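PDB 3IWA: FAD-dependent pyridine nucleotide-disulphide oxidoreductase from Desulfovibrio vulgaris, which probably transfers electrons from a reduced pyridine nucleotide to a substrate by way of FAD. Local coordinates for residues S160-V165 / A247-L252; V7-V12 / L117-G122; A266-D271 / R283-D288. All coordinates share one frame; numbering follows the deposited sequence.

Contact 1: S160-V165 / A247-L252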
loop_
_atom_site.group_PDB
_atom_site.type_symbol
_atom_site.label_atom_id
_atom_site.label_comp_id
_atom_site.label_asym_id
_atom_site.label_seq_id
_atom_site.Cartn_x
_atom_site.Cartn_y
_atom_site.Cartn_z
ATOM N N SER A 160 -6.975 40.195 4.960
ATOM C CA SER A 160 -5.733 40.753 4.452
ATOM C C SER A 160 -4.589 39.947 5.012
ATOM O O SER A 160 -3.720 39.491 4.268
ATOM C CB SER A 160 -5.576 42.236 4.860
ATOM O OG SER A 160 -4.280 42.740 4.502
ATOM N N LYS A 161 -4.583 39.769 6.332
ATOM C CA LYS A 161 -3.530 38.980 6.959
ATOM C C LYS A 161 -4.049 37.874 7.872
ATOM O O LYS A 161 -4.885 38.108 8.755
ATOM C CB LYS A 161 -2.556 39.892 7.692
ATOM C CG LYS A 161 -1.785 40.843 6.756
ATOM C CD LYS A 161 -0.380 41.165 7.256
ATOM C CE LYS A 161 0.414 41.943 6.206
ATOM N NZ LYS A 161 0.591 43.373 6.562
ATOM N N ALA A 162 -3.536 36.664 7.626
ATOM C CA ALA A 162 -3.821 35.480 8.432
ATOM C C ALA A 162 -2.557 35.009 9.144
ATOM O O ALA A 162 -1.520 34.838 8.516
ATOM C CB ALA A 162 -4.383 34.361 7.577
ATOM N N VAL A 163 -2.661 34.807 10.456
ATOM C CA VAL A 163 -1.630 34.100 11.187
ATOM C C VAL A 163 -2.166 32.741 11.684
ATOM O O VAL A 163 -3.213 32.680 12.320
ATOM C CB VAL A 163 -1.119 34.941 12.364
ATOM C CG1 VAL A 163 -0.270 34.061 13.333
ATOM C CG2 VAL A 163 -0.356 36.161 11.797
ATOM N N ILE A 164 -1.457 31.660 11.362
ATOM C CA ILE A 164 -1.851 30.324 11.796
ATOM C C ILE A 164 -0.988 29.956 12.979
ATOM O O ILE A 164 0.220 29.922 12.879
ATOM C CB ILE A 164 -1.713 29.271 10.642
ATOM C CG1 ILE A 164 -2.848 29.420 9.608
ATOM C CG2 ILE A 164 -1.795 27.857 11.193
ATOM C CD1 ILE A 164 -2.451 29.830 8.260
ATOM N N VAL A 165 -1.616 29.713 14.118
ATOM C CA VAL A 165 -0.934 29.284 15.327
ATOM C C VAL A 165 -0.972 27.751 15.411
ATOM O O VAL A 165 -2.023 27.157 15.753
ATOM C CB VAL A 165 -1.586 29.866 16.599
ATOM C CG1 VAL A 165 -0.768 29.410 17.857
ATOM C CG2 VAL A 165 -1.710 31.411 16.500
ATOM N N ALA A 247 -2.421 40.679 12.046
ATOM C CA ALA A 247 -3.383 39.682 11.612
ATOM C C ALA A 247 -4.800 40.147 11.867
ATOM O O ALA A 247 -5.131 40.478 12.987
ATOM C CB ALA A 247 -3.161 38.364 12.344
ATOM N N ASP A 248 -5.636 40.131 10.831
ATOM C CA ASP A 248 -7.077 40.286 11.014
ATOM C C ASP A 248 -7.786 38.930 11.112
ATOM O O ASP A 248 -8.964 38.860 11.420
ATOM C CB ASP A 248 -7.708 41.176 9.916
ATOM C CG ASP A 248 -7.236 40.822 8.508
ATOM O OD1 ASP A 248 -8.017 40.267 7.702
ATOM O OD2 ASP A 248 -6.084 41.121 8.185
ATOM N N LEU A 249 -7.071 37.857 10.815
ATOM C CA LEU A 249 -7.560 36.475 11.060
ATOM C C LEU A 249 -6.437 35.684 11.729
ATOM O O LEU A 249 -5.317 35.667 11.236
ATOM C CB LEU A 249 -7.951 35.783 9.744
ATOM C CG LEU A 249 -8.461 34.339 9.827
ATOM C CD1 LEU A 249 -9.858 34.270 10.424
ATOM C CD2 LEU A 249 -8.439 33.698 8.457
ATOM N N VAL A 250 -6.769 35.034 12.835
ATOM C CA VAL A 250 -5.873 34.150 13.542
ATOM C C VAL A 250 -6.530 32.771 13.690
ATOM O O VAL A 250 -7.614 32.639 14.280
ATOM C CB VAL A 250 -5.512 34.713 14.926
ATOM C CG1 VAL A 250 -4.692 33.721 15.697
ATOM C CG2 VAL A 250 -4.788 36.061 14.772
ATOM N N ILE A 251 -5.881 31.763 13.121
ATOM C CA ILE A 251 -6.365 30.391 13.167
ATOM C C ILE A 251 -5.663 29.664 14.315
ATOM O O ILE A 251 -4.442 29.630 14.372
ATOM C CB ILE A 251 -6.074 29.676 11.840
ATOM C CG1 ILE A 251 -6.616 30.475 10.646
ATOM C CG2 ILE A 251 -6.688 28.315 11.815
ATOM C CD1 ILE A 251 -8.119 30.525 10.583
ATOM N N LEU A 252 -6.438 29.138 15.253
ATOM C CA LEU A 252 -5.914 28.280 16.307
ATOM C C LEU A 252 -5.945 26.807 15.837
ATOM O O LEU A 252 -7.018 26.216 15.667
ATOM C CB LEU A 252 -6.713 28.445 17.612
ATOM C CG LEU A 252 -6.763 29.841 18.249
ATOM C CD1 LEU A 252 -7.409 29.740 19.622
ATOM C CD2 LEU A 252 -5.401 30.518 18.357
#
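Lys161 N reaches Asp248 OD2 at 2.7 Å, on the syn side but 24° out of the carboxylate plane, while Ser160 N meets the syn lone pair of Asp248 OD1 at 2.9 Å. The aspartate thus takes two successive backbone N-H groups, one on each oxygen. A chi1 of 46°, which sets CG between the residue's own backbone N and carbonyl carbon, points the carboxylate at the N-H groups of Ser160 and Lys161. Two bonds of this kind leave it little freedom to rotate. Lys161 O also serves two donors, Leu249 N at 3.0 Å and, weakly, Asp248 N, so side chain and backbone of the aspartate both grip the point where the neighbouring strand begins. Strands 161-165 and 249-252 then run parallel, 161-165 in the middle of a five-stranded Rossmann-type sheet and 249-252 next to it, with 161-165 also bonded to strand 185-189. A glycine-rich turn follows Val165, consistent with a dinucleotide-binding domain. Val163 N donates to Leu249 O, Val163 O accepts from Ile251 N, and Val165 N closes the series on Ile251 O at 2.8 Å. Alternate side chains go to opposite faces. Ile164 and Ile251 run alongside each other, with CG1 of Ile164 3.9 Å from CB of Ile251, on the face where helix 169-182 packs against Ala162, Ile164 and Leu249. On the other face Val165 CG2 rests against Val250 CG1. Val163, on that face too, brings CG2 to 3.6 Å from Ala247 CB, and Val238 of strand 235-240 touches Val163, Ala247 and Val250.

Contact 2: V7-V12 / L117-G122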
loop_
_atom_site.group_PDB
_atom_site.type_symbol
_atom_site.label_atom_id
_atom_site.label_comp_id
_atom_site.label_asym_id
_atom_site.label_seq_id
_atom_site.Cartn_x
_atom_site.Cartn_y
_atom_site.Cartn_z
ATOM N N VAL A 7 -30.080 7.352 20.853
ATOM C CA VAL A 7 -29.789 8.772 20.849
ATOM C C VAL A 7 -28.300 8.974 20.481
ATOM O O VAL A 7 -27.436 8.298 20.986
ATOM C CB VAL A 7 -30.103 9.372 22.223
ATOM C CG1 VAL A 7 -29.534 10.797 22.344
ATOM C CG2 VAL A 7 -31.617 9.355 22.442
ATOM N N VAL A 8 -28.038 9.912 19.593
ATOM C CA VAL A 8 -26.697 10.209 19.147
ATOM C C VAL A 8 -26.413 11.670 19.465
ATOM O O VAL A 8 -27.146 12.527 19.029
ATOM C CB VAL A 8 -26.575 9.955 17.623
ATOM C CG1 VAL A 8 -25.257 10.393 17.132
ATOM C CG2 VAL A 8 -26.783 8.505 17.334
ATOM N N ILE A 9 -25.350 11.937 20.223
ATOM C CA ILE A 9 -24.978 13.292 20.587
ATOM C C ILE A 9 -23.748 13.751 19.840
ATOM O O ILE A 9 -22.645 13.272 20.083
ATOM C CB ILE A 9 -24.663 13.423 22.062
ATOM C CG1 ILE A 9 -25.906 13.210 22.894
ATOM C CG2 ILE A 9 -24.083 14.820 22.379
ATOM C CD1 ILE A 9 -25.586 13.024 24.303
ATOM N N GLY A 10 -23.950 14.737 18.986
ATOM C CA GLY A 10 -22.897 15.340 18.192
ATOM C C GLY A 10 -23.182 15.022 16.745
ATOM O O GLY A 10 -23.595 13.913 16.410
ATOM N N ALA A 11 -23.000 16.000 15.877
ATOM C CA ALA A 11 -23.012 15.738 14.442
ATOM C C ALA A 11 -21.606 16.056 13.937
ATOM O O ALA A 11 -21.209 17.215 13.870
ATOM C CB ALA A 11 -24.084 16.583 13.726
ATOM N N VAL A 12 -20.833 15.009 13.659
ATOM C CA VAL A 12 -19.473 15.154 13.190
ATOM C C VAL A 12 -19.509 14.526 11.790
ATOM O O VAL A 12 -20.325 14.910 10.918
ATOM C CB VAL A 12 -18.440 14.509 14.206
ATOM C CG1 VAL A 12 -18.160 15.429 15.388
ATOM C CG2 VAL A 12 -18.932 13.194 14.753
ATOM N N LEU A 117 -26.911 4.845 23.538
ATOM C CA LEU A 117 -26.430 6.209 23.288
ATOM C C LEU A 117 -25.092 6.205 22.528
ATOM O O LEU A 117 -24.212 5.376 22.777
ATOM C CB LEU A 117 -26.239 6.925 24.623
ATOM C CG LEU A 117 -25.883 8.416 24.678
ATOM C CD1 LEU A 117 -26.921 9.333 23.977
ATOM C CD2 LEU A 117 -25.701 8.825 26.140
ATOM N N VAL A 118 -24.936 7.139 21.608
ATOM C CA VAL A 118 -23.649 7.339 20.972
ATOM C C VAL A 118 -23.126 8.748 21.271
ATOM O O VAL A 118 -23.784 9.716 20.944
ATOM C CB VAL A 118 -23.714 7.162 19.431
ATOM C CG1 VAL A 118 -22.344 7.594 18.754
ATOM C CG2 VAL A 118 -24.113 5.757 19.065
ATOM N N LEU A 119 -21.924 8.820 21.845
ATOM C CA LEU A 119 -21.232 10.058 22.096
ATOM C C LEU A 119 -20.230 10.397 20.985
ATOM O O LEU A 119 -19.214 9.771 20.835
ATOM C CB LEU A 119 -20.562 9.998 23.465
ATOM C CG LEU A 119 -21.499 9.672 24.655
ATOM C CD1 LEU A 119 -20.751 9.638 25.955
ATOM C CD2 LEU A 119 -22.628 10.692 24.736
ATOM N N ALA A 120 -20.569 11.389 20.176
ATOM C CA ALA A 120 -19.694 11.883 19.140
ATOM C C ALA A 120 -19.378 13.325 19.465
ATOM O O ALA A 120 -19.780 14.219 18.754
ATOM C CB ALA A 120 -20.381 11.782 17.796
ATOM N N LEU A 121 -18.673 13.529 20.560
ATOM C CA LEU A 121 -18.553 14.835 21.150
ATOM C C LEU A 121 -17.450 15.679 20.570
ATOM O O LEU A 121 -17.384 16.854 20.884
ATOM C CB LEU A 121 -18.331 14.723 22.662
ATOM C CG LEU A 121 -19.345 13.877 23.419
ATOM C CD1 LEU A 121 -18.961 13.835 24.863
ATOM C CD2 LEU A 121 -20.729 14.412 23.242
ATOM N N GLY A 122 -16.566 15.103 19.755
ATOM C CA GLY A 122 -15.512 15.898 19.118
ATOM C C GLY A 122 -14.489 16.432 20.115
ATOM O O GLY A 122 -14.355 15.935 21.240
#
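The Rossmann-type parallel sheet containing strands 5-9 and 116-119 is, in this family, the usual FAD-binding core, and residues 7-12 and 117-122 meet in its interior, 5-9 being the middle strand. Val118 receives and gives: its N bonds Val7 O at 2.8 Å, and its O takes Ile9 N almost straight along the carbonyl, at a C=O...donor angle of 179°. Past the strand ends Ala120 N still reaches Ile9 O, tilted 20° from the carbonyl plane. Ile9 carries the hydrophobic side. Its CD1 tip lies 3.8 Å from Leu119 CD2 and also touches Leu117 CD1, while CG2, set anti to the backbone N by a chi1 of -67°, presses on Leu121 CD2 at a tight 3.5 Å. Leu117 crosses Val7, bringing CD1 still closer, to 3.4 Å from Val7 CG1. On the other face Val8 CG2 flanks Val118 CB, with helix 314-326 over Val118. Gly10 CA makes a CA-H...O contact of 3.4 Å with Ala120 O, and beyond it Val12 CG2 meets Ala120 CB. Three backbone bonds satisfy part of the polar backbone here and the neighbouring strands take more, as Val8 does with Thr32 and Ile34, leaving an apolar seam of branched side chains to fill the interior.

Contact 3: A266-D271 / R283-D288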
loop_
_atom_site.group_PDB
_atom_site.type_symbol
_atom_site.label_atom_id
_atom_site.label_comp_id
_atom_site.label_asym_id
_atom_site.label_seq_id
_atom_site.Cartn_x
_atom_site.Cartn_y
_atom_site.Cartn_z
ATOM N N ALA A 266 -21.230 12.195 33.703
ATOM C CA ALA A 266 -22.021 10.973 33.671
ATOM C C ALA A 266 -21.335 9.829 34.408
ATOM O O ALA A 266 -21.983 8.860 34.742
ATOM C CB ALA A 266 -22.326 10.585 32.255
ATOM N N GLY A 267 -20.033 9.945 34.655
ATOM C CA GLY A 267 -19.267 8.910 35.381
ATOM C C GLY A 267 -18.527 7.924 34.480
ATOM O O GLY A 267 -18.093 6.856 34.918
ATOM N N LEU A 268 -18.363 8.286 33.223
ATOM C CA LEU A 268 -17.721 7.402 32.289
ATOM C C LEU A 268 -16.203 7.426 32.530
ATOM O O LEU A 268 -15.616 8.457 32.873
ATOM C CB LEU A 268 -18.092 7.766 30.850
ATOM C CG LEU A 268 -19.553 7.535 30.439
ATOM C CD1 LEU A 268 -19.685 7.741 28.988
ATOM C CD2 LEU A 268 -20.090 6.152 30.804
ATOM N N GLU A 269 -15.589 6.265 32.370
ATOM C CA GLU A 269 -14.139 6.135 32.501
ATOM C C GLU A 269 -13.433 6.919 31.393
ATOM O O GLU A 269 -13.720 6.766 30.195
ATOM C CB GLU A 269 -13.704 4.637 32.524
ATOM C CG GLU A 269 -13.894 3.915 33.883
ATOM C CD GLU A 269 -13.101 4.554 35.026
ATOM O OE1 GLU A 269 -11.889 4.847 34.829
ATOM O OE2 GLU A 269 -13.678 4.767 36.121
ATOM N N LEU A 270 -12.556 7.801 31.839
ATOM C CA LEU A 270 -11.844 8.734 31.004
ATOM C C LEU A 270 -10.371 8.549 31.340
ATOM O O LEU A 270 -10.049 8.138 32.447
ATOM C CB LEU A 270 -12.233 10.178 31.314
ATOM C CG LEU A 270 -13.670 10.645 31.144
ATOM C CD1 LEU A 270 -13.725 12.187 31.229
ATOM C CD2 LEU A 270 -14.313 10.142 29.840
ATOM N N ASP A 271 -9.494 8.826 30.376
ATOM C CA ASP A 271 -8.051 8.803 30.611
ATOM C C ASP A 271 -7.603 10.154 31.185
ATOM O O ASP A 271 -8.414 11.085 31.260
ATOM C CB ASP A 271 -7.291 8.360 29.326
ATOM C CG ASP A 271 -7.043 9.475 28.323
ATOM O OD1 ASP A 271 -7.489 10.631 28.501
ATOM O OD2 ASP A 271 -6.377 9.170 27.308
ATOM N N ARG A 283 -17.406 0.510 22.805
ATOM C CA ARG A 283 -18.188 0.681 24.023
ATOM C C ARG A 283 -17.402 1.363 25.114
ATOM O O ARG A 283 -16.294 0.953 25.407
ATOM C CB ARG A 283 -18.622 -0.675 24.603
ATOM C CG ARG A 283 -19.667 -1.420 23.791
ATOM C CD ARG A 283 -20.286 -2.581 24.574
ATOM N NE ARG A 283 -21.529 -2.986 23.926
ATOM C CZ ARG A 283 -21.616 -3.896 22.956
ATOM N NH1 ARG A 283 -22.798 -4.152 22.394
ATOM N NH2 ARG A 283 -20.528 -4.535 22.536
ATOM N N THR A 284 -18.012 2.350 25.766
ATOM C CA THR A 284 -17.424 3.000 26.945
ATOM C C THR A 284 -17.504 2.079 28.174
ATOM O O THR A 284 -17.832 0.928 28.066
ATOM C CB THR A 284 -18.159 4.318 27.259
ATOM O OG1 THR A 284 -19.492 4.039 27.678
ATOM C CG2 THR A 284 -18.236 5.199 26.040
ATOM N N SER A 285 -17.184 2.572 29.348
ATOM C CA SER A 285 -17.405 1.785 30.584
ATOM C C SER A 285 -18.882 1.435 30.853
ATOM O O SER A 285 -19.174 0.545 31.650
ATOM C CB SER A 285 -16.789 2.491 31.787
ATOM O OG SER A 285 -17.144 3.849 31.825
ATOM N N ASP A 286 -19.801 2.110 30.165
ATOM C CA ASP A 286 -21.230 1.756 30.185
ATOM C C ASP A 286 -21.570 1.028 28.895
ATOM O O ASP A 286 -21.496 1.641 27.831
ATOM C CB ASP A 286 -22.093 3.006 30.297
ATOM C CG ASP A 286 -23.577 2.691 30.527
ATOM O OD1 ASP A 286 -24.167 1.854 29.827
ATOM O OD2 ASP A 286 -24.184 3.327 31.399
ATOM N N PRO A 287 -21.986 -0.262 28.990
ATOM C CA PRO A 287 -22.126 -1.092 27.790
ATOM C C PRO A 287 -23.233 -0.660 26.834
ATOM O O PRO A 287 -23.260 -1.118 25.706
ATOM C CB PRO A 287 -22.377 -2.515 28.346
ATOM C CG PRO A 287 -22.773 -2.346 29.761
ATOM C CD PRO A 287 -22.146 -1.052 30.230
ATOM N N ASP A 288 -24.099 0.247 27.260
ATOM C CA ASP A 288 -25.138 0.802 26.374
ATOM C C ASP A 288 -24.722 2.137 25.743
ATOM O O ASP A 288 -25.466 2.741 24.976
ATOM C CB ASP A 288 -26.468 0.947 27.157
ATOM C CG ASP A 288 -27.033 -0.427 27.633
ATOM O OD1 ASP A 288 -26.958 -1.410 26.858
ATOM O OD2 ASP A 288 -27.537 -0.518 28.775
HETATM O O HOH W 1 -15.329 4.786 29.229
#
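Two irregular loops approach each other at Glu269 and Ser285, whose CA atoms stand 5.8 Å apart, the first loop leaving helix 261-266 through a Schellman motif at Gly267. Ser285 OG accepts the N-H of Glu269 at 2.9 Å in a nearly straight bond, with an angle of 177° at the hydrogen. A chi1 of 48° places this oxygen between the serine's own backbone N and carbonyl carbon, where it faces the opposite loop, and Ser285 CB lies against CB and CG of Glu269, each at 3.8 Å. A water doubles the link: it donates to Glu269 O at 2.7 Å and accepts from Ser285 N at 2.9 Å, so the serine holds Glu269 through its hydroxyl directly and through its backbone N by way of the water. The loops adjoin what is probably the FAD-binding domain, where 283-288 leads into strand 289-291, an outermost strand of the five-stranded parallel sheet. Local turns shape that approach. Thr284 OG1 accepts from Asp286 N in an ST turn and also bonds Ile289 O, while Asp286 OD1 accepts from Asp288 N through its anti lone pair in an Asx turn. The other carboxylate oxygen of Asp286 makes a salt bridge to Arg94. Leu268 crosses both Thr284 and Asp286; its CD2 lies 3.8 Å from Asp286 CB and also meets Thr284 OG1. At the start of 283-288, Arg283 NE donates in the plane of its guanidinium to Pro287 O at 3.1 Å, meeting a lone pair in the carbonyl plane.

Overall arrangement
Along the chain the order is contact 2, contact 1, contact 3, with none overlapping another. Contacts 1 and 2 belong to two separate five-stranded parallel sheets, their centres 30 Å apart and their nearest atoms about 13 Å apart, consistent with the paired nucleotide-binding domains of this family. Contact 3 lies beyond both in sequence yet returns to the sheet of contact 2: their centres are 14 Å apart, Leu117 N is 2.9 Å from Asp288 O in a probable hydrogen bond, and Leu119 packs on Leu268. Contact 1 lies across the chain's centre from contact 3. The first domain is therefore completed only after the chain has built the second.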